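Local coordinates for protein putative acetyltransferase Ta0821 (Thermoplasma acidophilum DSM 1728, PDB 3C26) that probably transfers an acyl group, most likely acetyl, to an acceptor not yet identified, as a putative member of the GNAT acetyltransferase family, at residues M77-L87 with F112-A123; V64-I75 with L101-T109. One frame throughout, in Å; residues are numbered along the deposited sequence.

Contact 1 (M77-L87 with F112-A123); sequences MEKLPDGSVML and FLRGKTERLRSA. With NO3 (nitrate ion), chain C; NO3 (nitrate ion), chain D.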
loop_
_atom_site.group_PDB
_atom_site.type_symbol
_atom_site.label_atom_id
_atom_site.label_comp_id
_atom_site.label_asym_id
_atom_site.label_seq_id
_atom_site.Cartn_x
_atom_site.Cartn_y
_atom_site.Cartn_z
HETATM N N MSE A 77 27.381 1.272 2.422
HETATM C CA MSE A 77 27.643 2.382 3.335
HETATM C C MSE A 77 28.263 3.571 2.580
HETATM O O MSE A 77 29.134 3.426 1.731
HETATM C CB MSE A 77 28.665 2.008 4.410
HETATM C CG MSE A 77 28.444 0.750 5.120
HETATM SE SE MSE A 77 30.117 0.289 6.082
HETATM C CE MSE A 77 29.634 -1.581 6.191
ATOM N N GLU A 78 27.828 4.761 2.922
ATOM C CA GLU A 78 28.386 5.921 2.285
ATOM C C GLU A 78 28.430 7.108 3.214
ATOM O O GLU A 78 27.398 7.564 3.697
ATOM C CB GLU A 78 27.617 6.271 1.002
ATOM C CG GLU A 78 28.213 7.496 0.358
ATOM C CD GLU A 78 27.768 7.725 -1.049
ATOM O OE1 GLU A 78 27.493 6.748 -1.750
ATOM O OE2 GLU A 78 27.699 8.909 -1.442
ATOM N N LYS A 79 29.654 7.599 3.431
ATOM C CA LYS A 79 29.888 8.745 4.311
ATOM C C LYS A 79 29.390 9.984 3.588
ATOM O O LYS A 79 29.663 10.184 2.413
ATOM C CB LYS A 79 31.361 8.863 4.699
ATOM C CG LYS A 79 31.640 9.920 5.754
ATOM C CD LYS A 79 32.987 9.755 6.332
ATOM C CE LYS A 79 32.920 9.214 7.759
ATOM N NZ LYS A 79 34.319 8.988 8.344
ATOM N N LEU A 80 28.626 10.784 4.308
ATOM C CA LEU A 80 27.982 11.975 3.765
ATOM C C LEU A 80 28.770 13.207 4.184
ATOM O O LEU A 80 29.667 13.114 4.987
ATOM C CB LEU A 80 26.543 12.065 4.240
ATOM C CG LEU A 80 25.679 10.793 4.046
ATOM C CD1 LEU A 80 24.263 11.065 4.450
ATOM C CD2 LEU A 80 25.803 10.301 2.583
ATOM N N PRO A 81 28.439 14.359 3.628
ATOM C CA PRO A 81 29.225 15.554 3.912
ATOM C C PRO A 81 29.064 16.062 5.359
ATOM O O PRO A 81 29.948 16.721 5.903
ATOM C CB PRO A 81 28.686 16.579 2.901
ATOM C CG PRO A 81 27.979 15.818 1.875
ATOM C CD PRO A 81 27.459 14.565 2.554
ATOM N N ASP A 82 27.932 15.776 5.968
ATOM C CA ASP A 82 27.705 16.208 7.367
ATOM C C ASP A 82 28.440 15.273 8.355
ATOM O O ASP A 82 28.418 15.466 9.568
ATOM C CB ASP A 82 26.210 16.306 7.690
ATOM C CG ASP A 82 25.490 15.001 7.490
ATOM O OD1 ASP A 82 26.143 14.001 7.183
ATOM O OD2 ASP A 82 24.257 14.967 7.615
ATOM N N GLY A 83 29.088 14.259 7.815
ATOM C CA GLY A 83 29.902 13.357 8.609
ATOM C C GLY A 83 29.154 12.091 9.002
ATOM O O GLY A 83 29.724 11.180 9.595
ATOM N N SER A 84 27.865 12.037 8.666
ATOM C CA SER A 84 27.052 10.839 8.968
ATOM C C SER A 84 27.340 9.792 7.907
ATOM O O SER A 84 28.034 10.063 6.923
ATOM C CB SER A 84 25.560 11.127 8.972
ATOM O OG SER A 84 25.154 11.630 7.732
ATOM N N VAL A 85 26.822 8.591 8.132
ATOM C CA VAL A 85 26.954 7.493 7.165
ATOM C C VAL A 85 25.563 6.986 6.837
ATOM O O VAL A 85 24.808 6.593 7.713
ATOM C CB VAL A 85 27.867 6.320 7.692
ATOM C CG1 VAL A 85 27.870 5.135 6.728
ATOM C CG2 VAL A 85 29.272 6.839 7.970
HETATM N N MSE A 86 25.262 6.959 5.549
HETATM C CA MSE A 86 24.001 6.423 5.061
HETATM C C MSE A 86 24.203 4.975 4.758
HETATM O O MSE A 86 25.169 4.574 4.130
HETATM C CB MSE A 86 23.558 7.090 3.755
HETATM C CG MSE A 86 22.174 6.784 3.375
HETATM SE SE MSE A 86 20.878 7.743 4.412
HETATM C CE MSE A 86 19.229 7.234 3.574
ATOM N N LEU A 87 23.232 4.209 5.185
ATOM C CA LEU A 87 23.239 2.779 4.958
ATOM C C LEU A 87 22.037 2.422 4.146
ATOM O O LEU A 87 20.942 3.012 4.296
ATOM C CB LEU A 87 23.146 2.030 6.265
ATOM C CG LEU A 87 24.229 2.326 7.304
ATOM C CD1 LEU A 87 23.828 1.648 8.578
ATOM C CD2 LEU A 87 25.666 1.899 6.813
ATOM N N PHE A 112 31.484 -1.995 13.122
ATOM C CA PHE A 112 32.441 -1.539 12.117
ATOM C C PHE A 112 32.531 -0.017 11.968
ATOM O O PHE A 112 33.603 0.508 11.640
ATOM C CB PHE A 112 32.056 -2.134 10.760
ATOM C CG PHE A 112 32.970 -1.744 9.624
ATOM C CD1 PHE A 112 34.235 -2.264 9.544
ATOM C CD2 PHE A 112 32.517 -0.931 8.586
ATOM C CE1 PHE A 112 35.077 -1.946 8.486
ATOM C CE2 PHE A 112 33.352 -0.593 7.556
ATOM C CZ PHE A 112 34.638 -1.102 7.502
ATOM N N LEU A 113 31.442 0.699 12.247
ATOM C CA LEU A 113 31.391 2.170 12.042
ATOM C C LEU A 113 31.547 2.948 13.347
ATOM O O LEU A 113 31.673 4.153 13.349
ATOM C CB LEU A 113 30.130 2.603 11.300
ATOM C CG LEU A 113 30.034 2.154 9.841
ATOM C CD1 LEU A 113 28.731 2.624 9.270
ATOM C CD2 LEU A 113 31.202 2.668 9.043
ATOM N N ARG A 114 31.625 2.216 14.447
ATOM C CA ARG A 114 31.808 2.818 15.768
ATOM C C ARG A 114 33.133 3.573 15.754
ATOM O O ARG A 114 34.180 2.996 15.497
ATOM C CB ARG A 114 31.829 1.746 16.891
ATOM C CG ARG A 114 31.688 2.320 18.356
ATOM C CD ARG A 114 31.660 1.235 19.475
ATOM N NE ARG A 114 31.000 -0.020 19.023
ATOM C CZ ARG A 114 29.682 -0.237 19.069
ATOM N NH1 ARG A 114 28.890 0.705 19.537
ATOM N NH2 ARG A 114 29.147 -1.378 18.632
ATOM N N GLY A 115 33.065 4.876 15.997
ATOM C CA GLY A 115 34.260 5.718 16.092
ATOM C C GLY A 115 34.632 6.412 14.802
ATOM O O GLY A 115 35.507 7.288 14.775
ATOM N N LYS A 116 33.947 5.994 13.747
ATOM C CA LYS A 116 34.145 6.533 12.380
ATOM C C LYS A 116 33.138 7.635 12.045
ATOM O O LYS A 116 33.366 8.477 11.184
ATOM C CB LYS A 116 34.066 5.408 11.363
ATOM C CG LYS A 116 35.093 4.315 11.611
ATOM C CD LYS A 116 35.047 3.287 10.483
ATOM C CE LYS A 116 36.049 2.185 10.718
ATOM N NZ LYS A 116 35.798 1.003 9.852
ATOM N N THR A 117 32.054 7.647 12.813
ATOM C CA THR A 117 30.964 8.611 12.631
ATOM C C THR A 117 30.183 8.656 13.913
ATOM O O THR A 117 30.283 7.765 14.743
ATOM C CB THR A 117 30.008 8.189 11.450
ATOM O OG1 THR A 117 28.998 9.198 11.184
ATOM C CG2 THR A 117 29.346 6.885 11.741
ATOM N N GLU A 118 29.406 9.716 14.064
ATOM C CA GLU A 118 28.512 9.880 15.211
ATOM C C GLU A 118 27.076 9.427 14.906
ATOM O O GLU A 118 26.299 9.159 15.817
ATOM C CB GLU A 118 28.485 11.326 15.670
ATOM C CG GLU A 118 29.681 11.723 16.541
ATOM C CD GLU A 118 29.745 10.928 17.858
ATOM O OE1 GLU A 118 28.678 10.559 18.432
ATOM O OE2 GLU A 118 30.883 10.674 18.340
ATOM N N ARG A 119 26.771 9.337 13.609
ATOM C CA ARG A 119 25.418 9.033 13.099
ATOM C C ARG A 119 25.338 8.123 11.887
ATOM O O ARG A 119 26.076 8.260 10.900
ATOM C CB ARG A 119 24.667 10.344 12.730
ATOM C CG ARG A 119 24.586 11.401 13.856
ATOM C CD ARG A 119 24.163 12.803 13.337
ATOM N NE ARG A 119 25.266 13.441 12.595
ATOM C CZ ARG A 119 25.207 14.598 11.913
ATOM N NH1 ARG A 119 24.082 15.307 11.836
ATOM N NH2 ARG A 119 26.293 15.046 11.286
ATOM N N LEU A 120 24.359 7.237 11.967
ATOM C CA LEU A 120 23.988 6.345 10.876
ATOM C C LEU A 120 22.551 6.684 10.527
ATOM O O LEU A 120 21.735 6.976 11.401
ATOM C CB LEU A 120 24.033 4.868 11.279
ATOM C CG LEU A 120 25.295 4.323 11.936
ATOM C CD1 LEU A 120 25.075 2.862 12.406
ATOM C CD2 LEU A 120 26.535 4.477 11.018
ATOM N N ARG A 121 22.278 6.648 9.233
ATOM C CA ARG A 121 20.928 6.843 8.706
ATOM C C ARG A 121 20.582 5.756 7.712
ATOM O O ARG A 121 21.456 5.159 7.078
ATOM C CB ARG A 121 20.761 8.223 8.056
ATOM C CG ARG A 121 21.033 9.351 8.982
ATOM C CD ARG A 121 20.687 10.667 8.416
ATOM N NE ARG A 121 21.056 11.718 9.362
ATOM C CZ ARG A 121 21.906 12.713 9.115
ATOM N NH1 ARG A 121 22.386 12.885 7.930
ATOM N NH2 ARG A 121 22.194 13.595 10.056
ATOM N N SER A 122 19.277 5.547 7.563
ATOM C CA SER A 122 18.755 4.562 6.628
ATOM C C SER A 122 17.306 4.880 6.279
ATOM O O SER A 122 16.531 5.379 7.115
ATOM C CB SER A 122 18.863 3.139 7.217
ATOM O OG SER A 122 18.764 2.114 6.229
ATOM N N ALA A 123 16.949 4.506 5.047
ATOM C CA ALA A 123 15.626 4.698 4.566
ATOM C C ALA A 123 14.869 3.367 4.563
ATOM O O ALA A 123 15.342 2.350 4.027
ATOM C CB ALA A 123 15.638 5.361 3.163
HETATM N N NO3 C . 28.722 12.674 12.234
HETATM O O1 NO3 C . 29.983 12.187 12.508
HETATM O O2 NO3 C . 28.572 13.978 11.796
HETATM O O3 NO3 C . 27.585 11.905 12.400
HETATM N N NO3 D . 17.583 -0.863 6.173
HETATM O O1 NO3 D . 18.877 -1.143 5.762
HETATM O O2 NO3 D . 16.915 0.259 5.663
HETATM O O3 NO3 D . 16.934 -1.732 7.062
HETATM O O HOH W 1 18.891 3.550 3.022
#
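Asp-82, in the turn leading into strand 85-92, and Arg-121 of the neighbouring strand meet in a nearly straight salt bridge: NH1 of Arg-121 donates to the syn lone pair of Asp-82 OD2 at 2.8 Å (N-H...O 174°), with that oxygen in the guanidinium plane and Ser-84 CB over one face. Asp-82 takes this pose with CG between its backbone N and carbonyl carbon (chi1 59°), which also lets OD1 collect two bonds, from Ser-84 OG at 2.6 Å and from Ser-84 N, the latter closing an Asx turn. With an alanine here, NH1 of Arg-121 would probably be left without its carboxylate, Glu-263 still holding NE, and Ser-84 would lose the acceptor that ties it to the turn. Thr-117 OG1 donates to Gly-83 O at 2.6 Å. Following the turn, strands 85-92 and 119-125 run parallel in a beta-alpha-beta unit crossed over by helix 101-113. Val-85 N bonds to Arg-119 O and Leu-87 N to Arg-121 O; past that point a water bridges Leu-87 O and Ala-123 N, consistent with the splayed central strands that bind acetyl-CoA in GNAT relatives. Val-85 CG1 and Leu-113 CD1 meet tip to tip at 3.7 Å, while the selenium of Met-77 lies at the edge of the Phe-112 ring. Further out, a nitrate takes Arg-119 NE on O3 and NH2 on O2. Cys-183 N donates to Asp-82 OD2.

Contact 2 (V64-I75 with L101-T109); sequences VLRVSGRPVATI and LGMSIMQET
Ile-105 of helix 101-109 pushes its CD1 methyl against the backbone of strand 70-75, 3.6 Å from Thr-74 C, and this is the tight heart of the contact. CG1 stands anti to the backbone N (chi1 -157°) and the chain stays extended beyond it, which carries CD1 down between Ala-73 CB and Ile-75 CG2. Leu-65 comes from the neighbouring strand and slides past Ile-105 in the opposite direction, its CG 4.0 Å from Ile-105 CG1. One turn earlier, Leu-101 CD1 rests 3.7 Å from Val-72 CG2, the two side chains crossing at about a right angle, and also touches Ala-73 CB. One turn later, Ile-75 CG2 packs 3.4 Å from Thr-109 OG1; that hydroxyl donates to Ile-105 O at 2.8 Å, so its polar side is satisfied within the helix. The other flank is looser. Glu-108 CG only grazes Leu-65 CD2 at 4.4 Å, and Ser-104 offers Leu-65 CD1 just its CB, its hydroxyl being bonded to Arg-100 O. The segment axes pass 9.0 Å apart at -52° for strand 70-75. As in the GNAT fold, the helix that follows the fourth strand of the core packs on the antiparallel hairpin before it, here strands 62-67 and 70-79. Strand 85-92 continues the floor, with Leu-90 against Ile-105 and Met-106, and helix 129-138 packs Leu-138 against Met-103 and Met-106.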
loop_
_atom_site.group_PDB
_atom_site.type_symbol
_atom_site.label_atom_id
_atom_site.label_comp_id
_atom_site.label_asym_id
_atom_site.label_seq_id
_atom_site.Cartn_x
_atom_site.Cartn_y
_atom_site.Cartn_z
ATOM N N VAL A 64 29.863 -7.372 2.792
ATOM C CA VAL A 64 29.127 -8.625 2.752
ATOM C C VAL A 64 29.364 -9.502 3.948
ATOM O O VAL A 64 30.356 -9.368 4.675
ATOM C CB VAL A 64 29.440 -9.457 1.462
ATOM C CG1 VAL A 64 29.033 -8.651 0.193
ATOM C CG2 VAL A 64 30.921 -9.906 1.407
ATOM N N LEU A 65 28.369 -10.347 4.181
ATOM C CA LEU A 65 28.507 -11.497 5.049
ATOM C C LEU A 65 28.881 -12.650 4.142
ATOM O O LEU A 65 28.287 -12.832 3.070
ATOM C CB LEU A 65 27.235 -11.805 5.847
ATOM C CG LEU A 65 26.947 -10.938 7.066
ATOM C CD1 LEU A 65 25.709 -11.504 7.762
ATOM C CD2 LEU A 65 28.068 -10.937 7.973
ATOM N N ARG A 66 29.891 -13.407 4.559
ATOM C CA ARG A 66 30.361 -14.558 3.789
ATOM C C ARG A 66 30.259 -15.846 4.568
ATOM O O ARG A 66 30.534 -15.891 5.760
ATOM C CB ARG A 66 31.845 -14.438 3.406
ATOM C CG ARG A 66 32.202 -13.244 2.571
ATOM C CD ARG A 66 33.620 -13.422 2.031
ATOM N NE ARG A 66 34.025 -12.185 1.413
ATOM C CZ ARG A 66 33.787 -11.881 0.153
ATOM N NH1 ARG A 66 33.199 -12.760 -0.622
ATOM N NH2 ARG A 66 34.156 -10.709 -0.324
ATOM N N VAL A 67 29.865 -16.875 3.836
ATOM C CA VAL A 67 29.862 -18.253 4.305
ATOM C C VAL A 67 30.851 -19.014 3.423
ATOM O O VAL A 67 30.675 -19.143 2.221
ATOM C CB VAL A 67 28.496 -18.884 4.201
ATOM C CG1 VAL A 67 28.606 -20.396 4.432
ATOM C CG2 VAL A 67 27.481 -18.169 5.188
ATOM N N SER A 68 31.923 -19.485 4.042
ATOM C CA SER A 68 32.974 -20.191 3.314
ATOM C C SER A 68 33.369 -19.438 2.042
ATOM O O SER A 68 33.465 -20.006 0.950
ATOM C CB SER A 68 32.532 -21.616 2.983
ATOM O OG SER A 68 31.827 -22.207 4.082
ATOM N N GLY A 69 33.562 -18.131 2.226
ATOM C CA GLY A 69 34.059 -17.229 1.185
ATOM C C GLY A 69 32.989 -16.766 0.236
ATOM O O GLY A 69 33.233 -15.904 -0.607
ATOM N N ARG A 70 31.805 -17.363 0.357
ATOM C CA ARG A 70 30.684 -17.023 -0.543
ATOM C C ARG A 70 29.839 -15.910 0.024
ATOM O O ARG A 70 29.420 -16.000 1.151
ATOM C CB ARG A 70 29.766 -18.228 -0.828
ATOM C CG ARG A 70 30.326 -19.301 -1.773
ATOM C CD ARG A 70 29.369 -20.517 -1.848
ATOM N NE ARG A 70 29.373 -21.295 -0.604
ATOM C CZ ARG A 70 28.464 -21.194 0.355
ATOM N NH1 ARG A 70 27.429 -20.353 0.237
ATOM N NH2 ARG A 70 28.602 -21.936 1.443
ATOM N N PRO A 71 29.596 -14.852 -0.753
ATOM C CA PRO A 71 28.744 -13.793 -0.205
ATOM C C PRO A 71 27.283 -14.222 -0.056
ATOM O O PRO A 71 26.744 -14.852 -0.968
ATOM C CB PRO A 71 28.879 -12.671 -1.220
ATOM C CG PRO A 71 29.263 -13.333 -2.491
ATOM C CD PRO A 71 30.088 -14.529 -2.103
ATOM N N VAL A 72 26.665 -13.908 1.099
ATOM C CA VAL A 72 25.248 -14.273 1.317
ATOM C C VAL A 72 24.315 -13.056 1.602
ATOM O O VAL A 72 23.084 -13.143 1.537
ATOM C CB VAL A 72 25.081 -15.414 2.410
ATOM C CG1 VAL A 72 25.863 -16.708 2.005
ATOM C CG2 VAL A 72 25.486 -14.914 3.807
ATOM N N ALA A 73 24.934 -11.919 1.881
ATOM C CA ALA A 73 24.204 -10.663 2.187
ATOM C C ALA A 73 25.074 -9.459 1.861
ATOM O O ALA A 73 26.338 -9.520 1.891
ATOM C CB ALA A 73 23.791 -10.600 3.647
ATOM N N THR A 74 24.401 -8.364 1.535
ATOM C CA THR A 74 25.103 -7.105 1.282
ATOM C C THR A 74 24.569 -6.006 2.151
ATOM O O THR A 74 23.414 -6.032 2.612
ATOM C CB THR A 74 24.929 -6.628 -0.203
ATOM O OG1 THR A 74 23.528 -6.382 -0.490
ATOM C CG2 THR A 74 25.478 -7.647 -1.193
ATOM N N ILE A 75 25.444 -5.040 2.390
ATOM C CA ILE A 75 25.047 -3.745 2.916
ATOM C C ILE A 75 25.929 -2.681 2.240
ATOM O O ILE A 75 27.144 -2.875 2.112
ATOM C CB ILE A 75 25.162 -3.630 4.478
ATOM C CG1 ILE A 75 24.605 -2.308 4.976
ATOM C CG2 ILE A 75 26.628 -3.649 4.931
ATOM C CD1 ILE A 75 23.170 -2.274 5.148
ATOM N N LEU A 101 19.981 -12.831 8.916
ATOM C CA LEU A 101 21.126 -12.242 8.223
ATOM C C LEU A 101 21.067 -10.725 8.278
ATOM O O LEU A 101 22.090 -10.057 8.409
ATOM C CB LEU A 101 21.198 -12.667 6.749
ATOM C CG LEU A 101 21.749 -14.000 6.353
ATOM C CD1 LEU A 101 22.085 -13.981 4.854
ATOM C CD2 LEU A 101 22.989 -14.298 7.167
ATOM N N GLY A 102 19.858 -10.186 8.196
ATOM C CA GLY A 102 19.685 -8.733 8.123
ATOM C C GLY A 102 20.199 -8.132 9.414
ATOM O O GLY A 102 21.007 -7.226 9.436
HETATM N N MSE A 103 19.716 -8.683 10.506
HETATM C CA MSE A 103 20.173 -8.264 11.808
HETATM C C MSE A 103 21.681 -8.404 12.002
HETATM O O MSE A 103 22.329 -7.517 12.518
HETATM C CB MSE A 103 19.448 -9.087 12.825
HETATM C CG MSE A 103 20.201 -9.288 14.077
HETATM SE SE MSE A 103 18.823 -9.245 15.353
HETATM C CE MSE A 103 18.879 -7.279 15.262
ATOM N N SER A 104 22.244 -9.492 11.510
ATOM C CA SER A 104 23.672 -9.771 11.729
ATOM C C SER A 104 24.492 -8.797 10.973
ATOM O O SER A 104 25.463 -8.304 11.470
ATOM C CB SER A 104 24.089 -11.173 11.288
ATOM O OG SER A 104 23.329 -12.148 11.999
ATOM N N ILE A 105 24.113 -8.540 9.743
ATOM C CA ILE A 105 24.904 -7.609 8.922
ATOM C C ILE A 105 24.811 -6.203 9.493
ATOM O O ILE A 105 25.763 -5.487 9.479
ATOM C CB ILE A 105 24.593 -7.649 7.397
ATOM C CG1 ILE A 105 25.831 -7.111 6.678
ATOM C CG2 ILE A 105 23.274 -6.894 7.007
ATOM C CD1 ILE A 105 25.879 -7.433 5.218
HETATM N N MSE A 106 23.672 -5.844 10.045
HETATM C CA MSE A 106 23.485 -4.514 10.668
HETATM C C MSE A 106 24.315 -4.385 11.951
HETATM O O MSE A 106 24.964 -3.337 12.238
HETATM C CB MSE A 106 21.999 -4.243 10.983
HETATM C CG MSE A 106 21.153 -3.948 9.732
HETATM SE SE MSE A 106 21.753 -2.278 8.872
HETATM C CE MSE A 106 21.532 -1.120 10.435
ATOM N N GLN A 107 24.297 -5.442 12.744
ATOM C CA GLN A 107 25.143 -5.456 13.967
ATOM C C GLN A 107 26.644 -5.367 13.628
ATOM O O GLN A 107 27.401 -4.672 14.303
ATOM C CB GLN A 107 24.863 -6.663 14.837
ATOM C CG GLN A 107 23.446 -6.725 15.341
ATOM C CD GLN A 107 23.162 -7.992 16.118
ATOM O OE1 GLN A 107 23.239 -9.107 15.577
ATOM N NE2 GLN A 107 22.785 -7.836 17.355
ATOM N N GLU A 108 27.077 -6.079 12.590
ATOM C CA GLU A 108 28.471 -5.994 12.189
ATOM C C GLU A 108 28.752 -4.605 11.709
ATOM O O GLU A 108 29.810 -4.040 11.986
ATOM C CB GLU A 108 28.796 -6.965 11.061
ATOM C CG GLU A 108 28.653 -8.358 11.456
ATOM C CD GLU A 108 29.826 -8.859 12.266
ATOM O OE1 GLU A 108 30.862 -8.154 12.366
ATOM O OE2 GLU A 108 29.718 -9.993 12.782
ATOM N N THR A 109 27.815 -4.065 10.938
ATOM C CA THR A 109 27.950 -2.686 10.432
ATOM C C THR A 109 28.042 -1.638 11.586
ATOM O O THR A 109 28.888 -0.733 11.561
ATOM C CB THR A 109 26.820 -2.327 9.435
ATOM O OG1 THR A 109 26.895 -3.204 8.305
ATOM C CG2 THR A 109 26.910 -0.865 8.926
#

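In the fold
Contacts 1 and 2 share strand 70-79 and helix 101-113, and their centres lie about 18 Å apart. Contact 2 holds the helix from Leu-101 to Thr-109 over the hairpin, whereas contact 1 takes up its C-terminal end and the parallel strand that follows. They join through side chains: Leu-87 CD2 sits 3.7 Å from Thr-109 CG2, and Leu-87 CD1 lies 4.0 Å from Met-106 CE, a continuous packed layer between helix and strands. GNAT relatives bind acetyl-CoA at the opening between strands 85-92 and 119-125 and at the N-terminal end of this helix. One nitrate, probably from the crystallisation liquor, lies beside Ser-122 on that splayed part, but does not by itself identify an active site.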